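Local coordinates for uncharacterized IolB-like protein (Salmonella typhimurium LT2, PDB 2QJV) that probably isomerises a sugar acid such as glucuronate, as a nickel-binding member of the KduI/IolB family of the cupin clan, at residues L53-G58 / L103-C108; F79-A84 / E157-A162; Y85-P90 / L116-I121; P111-L116 / L149-L154; H141-D146 / L153-V158. The protein carries 2 engineered substitutions. One frame throughout, in Å; residues are numbered along the deposited sequence.

Interaction 1: L53-G58 / L103-C108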
# COMPACT_ATOMS: atom_id res chain seq x y z
N LEU A 53 -36.33 -7.40 1.69
CA LEU A 53 -36.00 -8.17 2.88
C LEU A 53 -35.87 -9.58 2.43
O LEU A 53 -36.87 -10.18 2.01
CB LEU A 53 -37.11 -8.08 3.91
CG LEU A 53 -37.22 -6.84 4.83
CD1 LEU A 53 -36.86 -5.57 4.13
CD2 LEU A 53 -38.63 -6.80 5.45
N VAL A 54 -34.68 -10.13 2.48
CA VAL A 54 -34.43 -11.51 2.07
C VAL A 54 -34.17 -12.36 3.32
O VAL A 54 -33.30 -12.04 4.15
CB VAL A 54 -33.27 -11.63 1.07
CG1 VAL A 54 -33.05 -13.14 0.70
CG2 VAL A 54 -33.51 -10.75 -0.19
N LEU A 55 -35.00 -13.41 3.49
CA LEU A 55 -34.82 -14.38 4.59
C LEU A 55 -33.80 -15.42 4.10
O LEU A 55 -34.12 -16.35 3.34
CB LEU A 55 -36.15 -15.01 5.04
CG LEU A 55 -37.15 -14.15 5.85
CD1 LEU A 55 -37.64 -12.89 5.12
CD2 LEU A 55 -38.39 -14.99 6.29
N VAL A 56 -32.55 -15.18 4.47
CA VAL A 56 -31.43 -16.02 4.05
C VAL A 56 -31.54 -17.42 4.72
O VAL A 56 -31.27 -18.46 4.12
CB VAL A 56 -30.01 -15.36 4.31
CG1 VAL A 56 -28.90 -16.35 3.83
CG2 VAL A 56 -29.86 -13.92 3.69
N ALA A 57 -31.95 -17.40 5.98
CA ALA A 57 -32.16 -18.59 6.80
C ALA A 57 -33.08 -18.24 7.98
O ALA A 57 -32.95 -17.18 8.62
CB ALA A 57 -30.84 -19.14 7.29
N GLY A 58 -34.04 -19.12 8.24
CA GLY A 58 -34.94 -18.93 9.34
C GLY A 58 -36.27 -18.31 8.99
O GLY A 58 -36.56 -17.99 7.84
N LEU A 103 -32.79 -16.13 13.03
CA LEU A 103 -32.94 -15.56 11.72
C LEU A 103 -31.71 -14.84 11.18
O LEU A 103 -31.06 -14.03 11.87
CB LEU A 103 -34.10 -14.54 11.79
CG LEU A 103 -34.52 -13.78 10.51
CD1 LEU A 103 -35.21 -14.69 9.45
CD2 LEU A 103 -35.37 -12.57 10.87
N GLU A 104 -31.41 -15.14 9.92
CA GLU A 104 -30.39 -14.43 9.15
C GLU A 104 -31.14 -13.65 8.10
O GLU A 104 -31.68 -14.21 7.14
CB GLU A 104 -29.39 -15.36 8.49
CG GLU A 104 -28.21 -14.71 7.78
CD GLU A 104 -27.36 -15.79 7.07
OE1 GLU A 104 -27.67 -17.02 7.22
OE2 GLU A 104 -26.43 -15.41 6.34
N LEU A 105 -31.22 -12.33 8.33
CA LEU A 105 -31.99 -11.43 7.48
C LEU A 105 -31.12 -10.47 6.70
O LEU A 105 -30.31 -9.75 7.29
CB LEU A 105 -32.98 -10.59 8.33
CG LEU A 105 -33.87 -9.56 7.62
CD1 LEU A 105 -35.01 -10.22 6.83
CD2 LEU A 105 -34.39 -8.57 8.69
N ALA A 106 -31.33 -10.44 5.38
CA ALA A 106 -30.66 -9.49 4.48
C ALA A 106 -31.65 -8.36 4.16
O ALA A 106 -32.83 -8.62 3.86
CB ALA A 106 -30.11 -10.16 3.20
N VAL A 107 -31.20 -7.12 4.34
CA VAL A 107 -31.98 -5.91 3.98
C VAL A 107 -31.23 -5.25 2.80
O VAL A 107 -30.14 -4.66 2.96
CB VAL A 107 -32.24 -4.97 5.16
CG1 VAL A 107 -33.17 -3.80 4.74
CG2 VAL A 107 -32.85 -5.74 6.38
N CYS A 108 -31.81 -5.39 1.61
CA CYS A 108 -31.24 -4.83 0.38
C CYS A 108 -31.90 -3.49 0.14
O CYS A 108 -33.13 -3.43 0.16
CB CYS A 108 -31.49 -5.77 -0.81
SG CYS A 108 -31.11 -7.52 -0.51
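E104 swings CG away from its own amide nitrogen (chi1 -174°) and runs on extended, which lays its carboxylate across V56, whose CG1 sits 3.6 Å from E104 CD. The second methyl of V56, CG2, reaches across to A106 CB at 3.8 Å. The backbones form an antiparallel pair: V54 and A106 exchange two N-H···O bonds, both 2.8 Å from N to O. Beyond them V56 and A57 both face E104, a classic beta bulge: E104 O takes V56 N at 3.0 Å and, weakly, A57 N, while E104 N reaches A57 O at 2.9 Å. On the other face L55 CD1 and L105 CD1 meet at 4.1 Å, and L53 lies alongside V107, pointing the same way. One side of the buried carboxylate rests on V56 and A57 carbons, while polar partners meet its oxygens: OE2 accepts from Y189 and forms a salt bridge with R191, and OE1 has a long, weak ion pair with R219. Burial of the acid is thus paid for chiefly by Y189 and R191.

Interaction 2: F79-A84 / E157-A162; sequences FERIPA and EVYTNA. Engineered in segment 157-162: A162 (natural residue Glu). With SO4 (sulfate ion), chain I.
R81 runs past Y159 in the opposite direction, with R81 CG 3.9 Å from Y159 CE2 and the guanidinium turned 58° from the ring. R81 NH1 comes to 3.6 Å from Y159 CB and 3.1 Å from N161 OD1. The bend at chi3 (69°) turns the guanidinium so that one edge meets a sulfate ion: NE gives a nearly straight bond to sulfate O4 (3.0 Å, 175°) and NH2 a second to O2 (2.8 Å). NH2 also donates to a water at 3.2 Å, which in turn donates to Y159 O, tying the arginine to the strand through solvent. Farther in, A84 CB packs against the E157 carboxylate, 4.1 Å from OE2. Y159 OH bonds to P78 O and its ring meets Y240 edge-to-face, whereas E157 is held by a hydrogen bond from Y240 and by a salt bridge from R75. The sulfate, probably from the crystallisation liquor, is also hydrogen-bonded to H130 NE2. The loop at 79-84, leading into strand 86-89 of one sheet, thus packs on strand 154-160 of another, a contact between the sheets of a cupin-type beta fold, as expected for the KduI/IolB family.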
# COMPACT_ATOMS: atom_id res chain seq x y z
N PHE A 79 -27.98 -23.30 2.12
CA PHE A 79 -27.48 -24.52 1.47
C PHE A 79 -28.53 -25.64 1.26
O PHE A 79 -28.20 -26.72 0.77
CB PHE A 79 -26.19 -24.99 2.19
CG PHE A 79 -25.05 -24.05 1.92
CD1 PHE A 79 -24.44 -24.04 0.66
CD2 PHE A 79 -24.63 -23.13 2.88
CE1 PHE A 79 -23.42 -23.13 0.36
CE2 PHE A 79 -23.60 -22.23 2.59
CZ PHE A 79 -23.00 -22.24 1.33
N GLU A 80 -29.78 -25.36 1.61
CA GLU A 80 -30.89 -26.25 1.28
C GLU A 80 -31.19 -26.16 -0.24
O GLU A 80 -31.84 -27.05 -0.76
CB GLU A 80 -32.15 -25.93 2.09
CG GLU A 80 -31.99 -26.34 3.55
CD GLU A 80 -33.25 -26.17 4.39
OE1 GLU A 80 -34.35 -26.33 3.85
OE2 GLU A 80 -33.12 -25.90 5.60
N ARG A 81 -30.71 -25.09 -0.90
CA ARG A 81 -30.84 -24.90 -2.37
C ARG A 81 -32.31 -24.82 -2.84
O ARG A 81 -32.68 -25.35 -3.90
CB ARG A 81 -30.12 -26.00 -3.15
CG ARG A 81 -28.63 -26.07 -2.89
CD ARG A 81 -28.02 -27.26 -3.58
NE ARG A 81 -27.98 -27.21 -5.05
CZ ARG A 81 -27.01 -26.66 -5.79
NH1 ARG A 81 -25.95 -26.10 -5.25
NH2 ARG A 81 -27.09 -26.73 -7.11
N ILE A 82 -33.10 -24.14 -2.02
CA ILE A 82 -34.50 -23.87 -2.32
C ILE A 82 -34.67 -22.36 -2.21
O ILE A 82 -33.93 -21.70 -1.44
CB ILE A 82 -35.51 -24.72 -1.43
CG1 ILE A 82 -35.45 -24.29 0.06
CG2 ILE A 82 -35.30 -26.25 -1.66
CD1 ILE A 82 -36.47 -25.03 0.95
N PRO A 83 -35.57 -21.76 -3.03
CA PRO A 83 -35.64 -20.30 -3.00
C PRO A 83 -36.02 -19.67 -1.64
O PRO A 83 -36.78 -20.25 -0.87
CB PRO A 83 -36.70 -19.98 -4.08
CG PRO A 83 -36.70 -21.16 -4.98
CD PRO A 83 -36.46 -22.32 -4.08
N ALA A 84 -35.42 -18.51 -1.38
CA ALA A 84 -35.74 -17.72 -0.20
C ALA A 84 -37.15 -17.11 -0.34
O ALA A 84 -37.71 -16.99 -1.45
CB ALA A 84 -34.74 -16.60 -0.04
N GLU A 157 -29.60 -14.62 -6.03
CA GLU A 157 -28.73 -15.50 -5.24
C GLU A 157 -28.23 -16.63 -6.18
O GLU A 157 -28.94 -17.12 -7.07
CB GLU A 157 -29.39 -15.96 -3.91
CG GLU A 157 -30.55 -16.86 -4.04
CD GLU A 157 -31.22 -17.23 -2.74
OE1 GLU A 157 -30.96 -16.64 -1.66
OE2 GLU A 157 -32.13 -18.06 -2.85
N VAL A 158 -26.96 -17.00 -6.01
CA VAL A 158 -26.27 -17.97 -6.84
C VAL A 158 -25.51 -19.01 -5.99
O VAL A 158 -24.92 -18.66 -4.95
CB VAL A 158 -25.27 -17.24 -7.80
CG1 VAL A 158 -24.52 -18.24 -8.71
CG2 VAL A 158 -26.00 -16.16 -8.63
N TYR A 159 -25.58 -20.27 -6.44
CA TYR A 159 -24.92 -21.42 -5.83
C TYR A 159 -23.88 -21.94 -6.76
O TYR A 159 -24.17 -22.34 -7.87
CB TYR A 159 -25.89 -22.55 -5.52
CG TYR A 159 -26.96 -22.19 -4.56
CD1 TYR A 159 -28.08 -21.48 -4.98
CD2 TYR A 159 -26.89 -22.61 -3.25
CE1 TYR A 159 -29.08 -21.16 -4.10
CE2 TYR A 159 -27.89 -22.29 -2.37
CZ TYR A 159 -28.99 -21.59 -2.78
OH TYR A 159 -29.96 -21.27 -1.87
N THR A 160 -22.63 -21.93 -6.27
CA THR A 160 -21.48 -22.37 -7.04
C THR A 160 -20.84 -23.54 -6.29
O THR A 160 -20.26 -23.37 -5.24
CB THR A 160 -20.48 -21.21 -7.30
OG1 THR A 160 -21.18 -20.05 -7.77
CG2 THR A 160 -19.36 -21.64 -8.35
N ASN A 161 -20.92 -24.72 -6.87
CA ASN A 161 -20.31 -25.90 -6.23
C ASN A 161 -18.78 -25.86 -6.27
O ASN A 161 -18.18 -25.23 -7.16
CB ASN A 161 -20.91 -27.18 -6.82
CG ASN A 161 -22.40 -27.31 -6.48
OD1 ASN A 161 -22.94 -26.61 -5.60
ND2 ASN A 161 -23.04 -28.21 -7.15
N ALA A 162 -18.18 -26.44 -5.23
CA ALA A 162 -16.72 -26.42 -5.02
C ALA A 162 -15.99 -26.84 -6.30
O ALA A 162 -16.26 -27.92 -6.84
CB ALA A 162 -16.32 -27.31 -3.83
S SO4 I . -30.15 -28.56 -8.02
O1 SO4 I . -31.36 -28.14 -8.75
O2 SO4 I . -29.05 -27.86 -8.69
O3 SO4 I . -29.92 -30.01 -8.15
O4 SO4 I . -30.30 -28.30 -6.58
O HOH W 1 -24.65 -25.10 -8.27

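Interaction 3: Y85-P90 / L116-I121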
# COMPACT_ATOMS: atom_id res chain seq x y z
N TYR A 85 -37.73 -16.82 0.83
CA TYR A 85 -38.84 -15.90 0.93
C TYR A 85 -38.24 -14.49 1.09
O TYR A 85 -37.23 -14.31 1.79
CB TYR A 85 -39.75 -16.18 2.14
CG TYR A 85 -40.66 -17.35 1.97
CD1 TYR A 85 -40.18 -18.66 2.00
CD2 TYR A 85 -42.04 -17.16 1.83
CE1 TYR A 85 -41.05 -19.75 1.86
CE2 TYR A 85 -42.91 -18.22 1.72
CZ TYR A 85 -42.41 -19.52 1.73
OH TYR A 85 -43.29 -20.56 1.57
N SER A 86 -38.89 -13.52 0.47
CA SER A 86 -38.50 -12.12 0.54
C SER A 86 -39.75 -11.25 0.61
O SER A 86 -40.85 -11.66 0.23
CB SER A 86 -37.65 -11.70 -0.68
OG SER A 86 -36.58 -12.61 -0.86
N VAL A 87 -39.58 -10.03 1.12
CA VAL A 87 -40.65 -9.03 1.14
C VAL A 87 -40.13 -7.73 0.52
O VAL A 87 -39.08 -7.21 0.95
CB VAL A 87 -41.20 -8.74 2.55
CG1 VAL A 87 -42.25 -7.58 2.46
CG2 VAL A 87 -41.74 -10.03 3.15
N TYR A 88 -40.84 -7.27 -0.51
CA TYR A 88 -40.56 -5.98 -1.14
C TYR A 88 -41.26 -4.86 -0.35
O TYR A 88 -42.47 -4.95 -0.10
CB TYR A 88 -40.96 -5.95 -2.64
CG TYR A 88 -40.85 -4.54 -3.18
CD1 TYR A 88 -39.62 -4.01 -3.57
CD2 TYR A 88 -41.96 -3.68 -3.20
CE1 TYR A 88 -39.52 -2.70 -4.01
CE2 TYR A 88 -41.86 -2.36 -3.64
CZ TYR A 88 -40.64 -1.88 -4.03
OH TYR A 88 -40.54 -0.58 -4.45
N LEU A 89 -40.51 -3.82 0.01
CA LEU A 89 -41.04 -2.65 0.69
C LEU A 89 -40.76 -1.41 -0.14
O LEU A 89 -39.60 -1.13 -0.42
CB LEU A 89 -40.42 -2.44 2.09
CG LEU A 89 -40.45 -3.53 3.14
CD1 LEU A 89 -39.67 -3.06 4.39
CD2 LEU A 89 -41.94 -3.90 3.42
N PRO A 90 -41.81 -0.65 -0.51
CA PRO A 90 -41.57 0.62 -1.21
C PRO A 90 -41.02 1.62 -0.21
O PRO A 90 -40.92 1.34 1.00
CB PRO A 90 -42.96 1.01 -1.68
CG PRO A 90 -43.87 0.42 -0.66
CD PRO A 90 -43.23 -0.88 -0.26
N LEU A 116 -45.25 1.46 -5.80
CA LEU A 116 -45.54 0.03 -5.76
C LEU A 116 -46.02 -0.37 -4.37
O LEU A 116 -45.63 0.28 -3.38
CB LEU A 116 -44.31 -0.78 -6.15
CG LEU A 116 -43.83 -0.61 -7.59
CD1 LEU A 116 -42.44 -1.25 -7.74
CD2 LEU A 116 -44.86 -1.17 -8.59
N PRO A 117 -46.90 -1.38 -4.27
CA PRO A 117 -47.28 -1.81 -2.94
C PRO A 117 -46.29 -2.76 -2.30
O PRO A 117 -45.41 -3.33 -2.98
CB PRO A 117 -48.61 -2.56 -3.20
CG PRO A 117 -48.41 -3.17 -4.54
CD PRO A 117 -47.63 -2.12 -5.32
N VAL A 118 -46.40 -2.88 -0.98
CA VAL A 118 -45.70 -3.90 -0.25
C VAL A 118 -46.11 -5.26 -0.88
O VAL A 118 -47.28 -5.47 -1.18
CB VAL A 118 -46.10 -3.88 1.26
CG1 VAL A 118 -45.65 -5.17 2.01
CG2 VAL A 118 -45.60 -2.60 1.96
N ARG A 119 -45.17 -6.17 -1.11
CA ARG A 119 -45.56 -7.50 -1.60
C ARG A 119 -44.62 -8.60 -1.14
O ARG A 119 -43.43 -8.38 -0.97
CB ARG A 119 -45.68 -7.54 -3.15
CG ARG A 119 -44.40 -7.55 -3.93
CD ARG A 119 -44.65 -7.70 -5.43
NE ARG A 119 -43.41 -7.97 -6.17
CZ ARG A 119 -42.50 -7.07 -6.55
NH1 ARG A 119 -42.62 -5.76 -6.27
NH2 ARG A 119 -41.43 -7.49 -7.22
N LEU A 120 -45.18 -9.79 -0.98
CA LEU A 120 -44.43 -10.97 -0.73
C LEU A 120 -43.83 -11.48 -2.05
O LEU A 120 -44.49 -11.48 -3.08
CB LEU A 120 -45.32 -12.09 -0.17
CG LEU A 120 -44.64 -13.38 0.32
CD1 LEU A 120 -43.68 -13.15 1.52
CD2 LEU A 120 -45.70 -14.44 0.65
N ILE A 121 -42.57 -11.88 -2.00
CA ILE A 121 -41.94 -12.60 -3.12
C ILE A 121 -41.66 -13.99 -2.54
O ILE A 121 -40.63 -14.25 -1.93
CB ILE A 121 -40.64 -11.96 -3.67
CG1 ILE A 121 -40.83 -10.47 -4.01
CG2 ILE A 121 -40.14 -12.81 -4.90
CD1 ILE A 121 -39.53 -9.71 -4.26
O HOH W 2 -37.75 -14.42 -2.49
O HOH W 3 -42.21 1.76 -5.48
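Y88 overlaps R119, its ring 31° from the guanidinium plane, with R119 NH1 3.8 Å from Y88 CG and Y88 CB lying over one face of the guanidinium. R119 CG stands between its backbone N and carbonyl carbon (chi1 75°), and the chain runs extended to NE, bringing the guanidinium under Y88 CB with NH1 oblique to the ring; L149 O then accepts from NH1. P117 O meets the Y88 ring at its edge, in plane, 3.5 Å from CD2. L116 crosses the same ring at about a right angle, CB to CE2 3.8 Å. These side chains belong to an antiparallel pair that ends the six-stranded sheet, strand 119-121 being outermost within the chain. Two hydrogen-bonded pairs, S86 with I121 and Y88 with R119, flank the non-hydrogen-bonded pair V87 with L120, where V87 CG2 touches L120 CD1 at 4.0 Å. One water accepts from S86 OG at 2.7 Å and donates to I121 O. Another donates to Y88 OH at 3.1 Å and accepts from L116 N, while E50 also bonds that hydroxyl.

Interaction 4: P111-L116 / L149-L154; sequences PGFGEL and LADSLL
This is a polar contact between two loops, one leaving strand 104-111 and the other leading into strand 154-160, in which an aspartate binds two successive backbone amides. D151 OD2 accepts from F113 N at 2.8 Å and from G114 N at 2.9 Å; both donors reach the oxygen from the same face of the carboxylate, well out of its plane. The F113 ring stacks roughly parallel to that carboxylate, 23° between planes, and D151 CB makes a CH-pi contact over the face of the F113 ring, 3.8 Å from the centroid. With chi1 47°, F113 folds back over the aspartate that holds its own amide. The water that joins Y88 to L116 also donates to D151 OD1 (2.8 Å). S152 OG donates to P111 O at 2.7 Å. At the other end L116 CD1 rests on A150 CA (3.5 Å), and its CD2 meets L149 CD1. E50, on strand 49-55, accepts from the amides of D151, S152 and L153, while A150 and D151 also touch Y88 of strand 86-89.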
# COMPACT_ATOMS: atom_id res chain seq x y z
N PRO A 111 -32.33 3.69 -3.82
CA PRO A 111 -33.29 4.81 -3.86
C PRO A 111 -34.70 4.40 -4.31
O PRO A 111 -34.89 3.58 -5.23
CB PRO A 111 -32.63 5.81 -4.82
CG PRO A 111 -31.16 5.50 -4.72
CD PRO A 111 -31.12 3.99 -4.60
N GLY A 112 -35.68 4.95 -3.58
CA GLY A 112 -37.07 4.74 -3.86
C GLY A 112 -37.80 6.02 -4.18
O GLY A 112 -37.60 7.04 -3.55
N PHE A 113 -38.67 5.94 -5.17
CA PHE A 113 -39.46 7.08 -5.65
C PHE A 113 -40.86 6.72 -6.14
O PHE A 113 -41.67 7.61 -6.28
CB PHE A 113 -38.70 7.79 -6.79
CG PHE A 113 -38.14 6.86 -7.84
CD1 PHE A 113 -38.95 6.42 -8.89
CD2 PHE A 113 -36.82 6.44 -7.80
CE1 PHE A 113 -38.45 5.56 -9.85
CE2 PHE A 113 -36.31 5.59 -8.77
CZ PHE A 113 -37.13 5.16 -9.81
N GLY A 114 -41.16 5.44 -6.31
CA GLY A 114 -42.40 5.02 -6.91
C GLY A 114 -43.53 4.76 -5.94
O GLY A 114 -43.44 5.09 -4.77
N GLU A 115 -44.55 4.09 -6.43
CA GLU A 115 -45.73 3.82 -5.61
C GLU A 115 -46.21 2.37 -5.67
O GLU A 115 -47.41 2.07 -5.57
CB GLU A 115 -46.81 4.81 -6.02
CG GLU A 115 -47.15 4.80 -7.51
CD GLU A 115 -48.08 5.94 -7.87
OE1 GLU A 115 -47.74 7.10 -7.54
OE2 GLU A 115 -49.13 5.67 -8.50
N LEU A 116 -45.25 1.46 -5.80
CA LEU A 116 -45.54 0.03 -5.76
C LEU A 116 -46.02 -0.37 -4.37
O LEU A 116 -45.63 0.28 -3.38
CB LEU A 116 -44.31 -0.78 -6.15
CG LEU A 116 -43.83 -0.61 -7.59
CD1 LEU A 116 -42.44 -1.25 -7.74
CD2 LEU A 116 -44.86 -1.17 -8.59
N LEU A 149 -41.16 -6.01 -10.80
CA LEU A 149 -41.32 -4.60 -10.41
C LEU A 149 -40.55 -4.14 -9.16
O LEU A 149 -40.59 -4.77 -8.11
CB LEU A 149 -42.83 -4.28 -10.23
CG LEU A 149 -43.75 -4.44 -11.43
CD1 LEU A 149 -45.22 -4.25 -11.03
CD2 LEU A 149 -43.39 -3.52 -12.61
N ALA A 150 -39.80 -3.05 -9.33
CA ALA A 150 -39.10 -2.32 -8.28
C ALA A 150 -38.62 -1.00 -8.91
O ALA A 150 -38.52 -0.89 -10.14
CB ALA A 150 -37.94 -3.12 -7.64
N ASP A 151 -38.33 0.00 -8.10
CA ASP A 151 -37.85 1.27 -8.62
C ASP A 151 -36.38 1.18 -9.09
O ASP A 151 -35.99 1.74 -10.10
CB ASP A 151 -37.92 2.39 -7.57
CG ASP A 151 -39.30 2.59 -6.96
OD1 ASP A 151 -40.33 2.10 -7.49
OD2 ASP A 151 -39.31 3.27 -5.90
N SER A 152 -35.59 0.48 -8.30
CA SER A 152 -34.13 0.44 -8.41
C SER A 152 -33.48 -0.94 -8.22
O SER A 152 -32.58 -1.32 -8.98
CB SER A 152 -33.56 1.41 -7.35
OG SER A 152 -33.95 2.76 -7.63
N LEU A 153 -33.96 -1.67 -7.21
CA LEU A 153 -33.36 -2.95 -6.76
C LEU A 153 -33.39 -4.12 -7.75
O LEU A 153 -34.41 -4.40 -8.39
CB LEU A 153 -33.99 -3.43 -5.43
CG LEU A 153 -33.64 -2.67 -4.14
CD1 LEU A 153 -34.68 -2.98 -2.99
CD2 LEU A 153 -32.18 -2.91 -3.70
N LEU A 154 -32.25 -4.79 -7.84
CA LEU A 154 -32.08 -6.02 -8.59
C LEU A 154 -31.42 -6.95 -7.58
O LEU A 154 -30.40 -6.59 -7.01
CB LEU A 154 -31.22 -5.81 -9.83
CG LEU A 154 -31.76 -4.84 -10.91
CD1 LEU A 154 -30.66 -4.44 -11.91
CD2 LEU A 154 -32.96 -5.46 -11.59
O HOH W 3 -42.21 1.76 -5.48

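Interaction 5: H141-D146 / L153-V158; sequences HNILPD and LLVVEV
H141 and E157 cross obliquely, ring and carboxylate planes 49° apart, at a hydrogen-bonded pair of the antiparallel hairpin formed by strands 138-142 and 154-160. H141 ND1 donates to E157 OE2 at 2.9 Å, with the acceptor in the ring plane and its anti lone pair in use. A chi1 of 68° folds E157 back over its own backbone, which brings OE2 to the edge of the imidazole and leaves OE1 to Y240. Backbone bonds in both directions between H141 and E157 support this pair. Next along, N142 centres an inverse gamma turn, and I143 and L144 both face V155 in a classic beta bulge. I143 slants past E157, its CD1 3.9 Å from OE1, and packs CB on V155 CG1. L144 N reaches V155 O at 2.9 Å, and L144 CB meets V155 CB at 3.9 Å. L144 also lies across L153, CD2 to CB 4.0 Å. Beyond it, L154 CD2 lies 3.7 Å from D146 CB.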
# COMPACT_ATOMS: atom_id res chain seq x y z
N HIS A 141 -31.25 -18.19 -8.49
CA HIS A 141 -32.57 -17.79 -8.01
C HIS A 141 -32.75 -16.29 -8.20
O HIS A 141 -32.14 -15.45 -7.49
CB HIS A 141 -32.79 -18.12 -6.53
CG HIS A 141 -32.77 -19.59 -6.19
ND1 HIS A 141 -32.52 -20.04 -4.91
CD2 HIS A 141 -32.95 -20.70 -6.96
CE1 HIS A 141 -32.58 -21.36 -4.90
NE2 HIS A 141 -32.83 -21.79 -6.13
N ASN A 142 -33.57 -15.93 -9.20
CA ASN A 142 -33.88 -14.52 -9.49
C ASN A 142 -34.99 -14.01 -8.58
O ASN A 142 -36.19 -14.11 -8.89
CB ASN A 142 -34.22 -14.35 -10.98
CG ASN A 142 -33.01 -14.60 -11.88
OD1 ASN A 142 -33.00 -15.54 -12.70
ND2 ASN A 142 -31.97 -13.81 -11.70
N ILE A 143 -34.56 -13.53 -7.41
CA ILE A 143 -35.46 -12.98 -6.39
C ILE A 143 -36.18 -11.71 -6.89
O ILE A 143 -37.39 -11.60 -6.79
CB ILE A 143 -34.72 -12.72 -5.06
CG1 ILE A 143 -34.26 -14.05 -4.44
CG2 ILE A 143 -35.63 -11.88 -4.08
CD1 ILE A 143 -33.27 -13.91 -3.30
N LEU A 144 -35.43 -10.78 -7.47
CA LEU A 144 -35.96 -9.52 -7.93
C LEU A 144 -35.24 -9.07 -9.20
O LEU A 144 -34.33 -8.24 -9.15
CB LEU A 144 -35.90 -8.47 -6.81
CG LEU A 144 -36.64 -7.13 -7.05
CD1 LEU A 144 -38.04 -7.33 -7.66
CD2 LEU A 144 -36.66 -6.34 -5.74
N PRO A 145 -35.60 -9.69 -10.33
CA PRO A 145 -34.96 -9.35 -11.61
C PRO A 145 -35.54 -8.09 -12.26
O PRO A 145 -36.56 -7.58 -11.82
CB PRO A 145 -35.28 -10.55 -12.48
CG PRO A 145 -36.59 -11.07 -11.93
CD PRO A 145 -36.61 -10.74 -10.49
N ASP A 146 -34.92 -7.66 -13.36
CA ASP A 146 -35.39 -6.45 -14.07
C ASP A 146 -36.72 -6.62 -14.82
O ASP A 146 -37.30 -5.64 -15.24
CB ASP A 146 -34.29 -5.83 -14.97
CG ASP A 146 -33.89 -6.67 -16.20
OD1 ASP A 146 -34.54 -7.70 -16.55
OD2 ASP A 146 -32.89 -6.23 -16.84
N LEU A 153 -33.96 -1.67 -7.21
CA LEU A 153 -33.36 -2.95 -6.76
C LEU A 153 -33.39 -4.12 -7.75
O LEU A 153 -34.41 -4.40 -8.39
CB LEU A 153 -33.99 -3.43 -5.43
CG LEU A 153 -33.64 -2.67 -4.14
CD1 LEU A 153 -34.68 -2.98 -2.99
CD2 LEU A 153 -32.18 -2.91 -3.70
N LEU A 154 -32.25 -4.79 -7.84
CA LEU A 154 -32.08 -6.02 -8.59
C LEU A 154 -31.42 -6.95 -7.58
O LEU A 154 -30.40 -6.59 -7.01
CB LEU A 154 -31.22 -5.81 -9.83
CG LEU A 154 -31.76 -4.84 -10.91
CD1 LEU A 154 -30.66 -4.44 -11.91
CD2 LEU A 154 -32.96 -5.46 -11.59
N VAL A 155 -32.02 -8.12 -7.36
CA VAL A 155 -31.56 -9.08 -6.33
C VAL A 155 -31.54 -10.49 -6.91
O VAL A 155 -32.49 -10.94 -7.57
CB VAL A 155 -32.43 -9.02 -5.02
CG1 VAL A 155 -31.88 -9.98 -3.93
CG2 VAL A 155 -32.55 -7.58 -4.48
N VAL A 156 -30.42 -11.18 -6.69
CA VAL A 156 -30.25 -12.54 -7.16
C VAL A 156 -29.39 -13.31 -6.13
O VAL A 156 -28.58 -12.71 -5.44
CB VAL A 156 -29.59 -12.55 -8.58
CG1 VAL A 156 -28.17 -11.93 -8.54
CG2 VAL A 156 -29.54 -13.95 -9.21
N GLU A 157 -29.60 -14.62 -6.03
CA GLU A 157 -28.73 -15.50 -5.24
C GLU A 157 -28.23 -16.63 -6.18
O GLU A 157 -28.94 -17.12 -7.07
CB GLU A 157 -29.39 -15.96 -3.91
CG GLU A 157 -30.55 -16.86 -4.04
CD GLU A 157 -31.22 -17.23 -2.74
OE1 GLU A 157 -30.96 -16.64 -1.66
OE2 GLU A 157 -32.13 -18.06 -2.85
N VAL A 158 -26.96 -17.00 -6.01
CA VAL A 158 -26.27 -17.97 -6.84
C VAL A 158 -25.51 -19.01 -5.99
O VAL A 158 -24.92 -18.66 -4.95
CB VAL A 158 -25.27 -17.24 -7.80
CG1 VAL A 158 -24.52 -18.24 -8.71
CG2 VAL A 158 -26.00 -16.16 -8.63

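Overall arrangement
Interactions 1 and 3 lie in the same six-stranded sheet, where strands 49-55 and 86-89 are neighbours: L53 O is 2.9 Å from V87 N. Interaction 5 belongs to the five-stranded sheet packed against it, with V54 CG1 4.1 Å from I143 CD1. Interaction 2 shares E157 with interaction 5, I82 C lying 3.5 Å from H141 CE1. Interaction 4 joins loops of the two sheets beside interaction 3, sharing L116 and a water, about 26 Å from interaction 2 between centres. One nickel ion lies about 6 Å from the F113 side chain; another lies about 8 Å from that of V156. The two sites comprise H91 with H92, and H171, H173, E186 and H229, the latter consistent with a cupin metal centre.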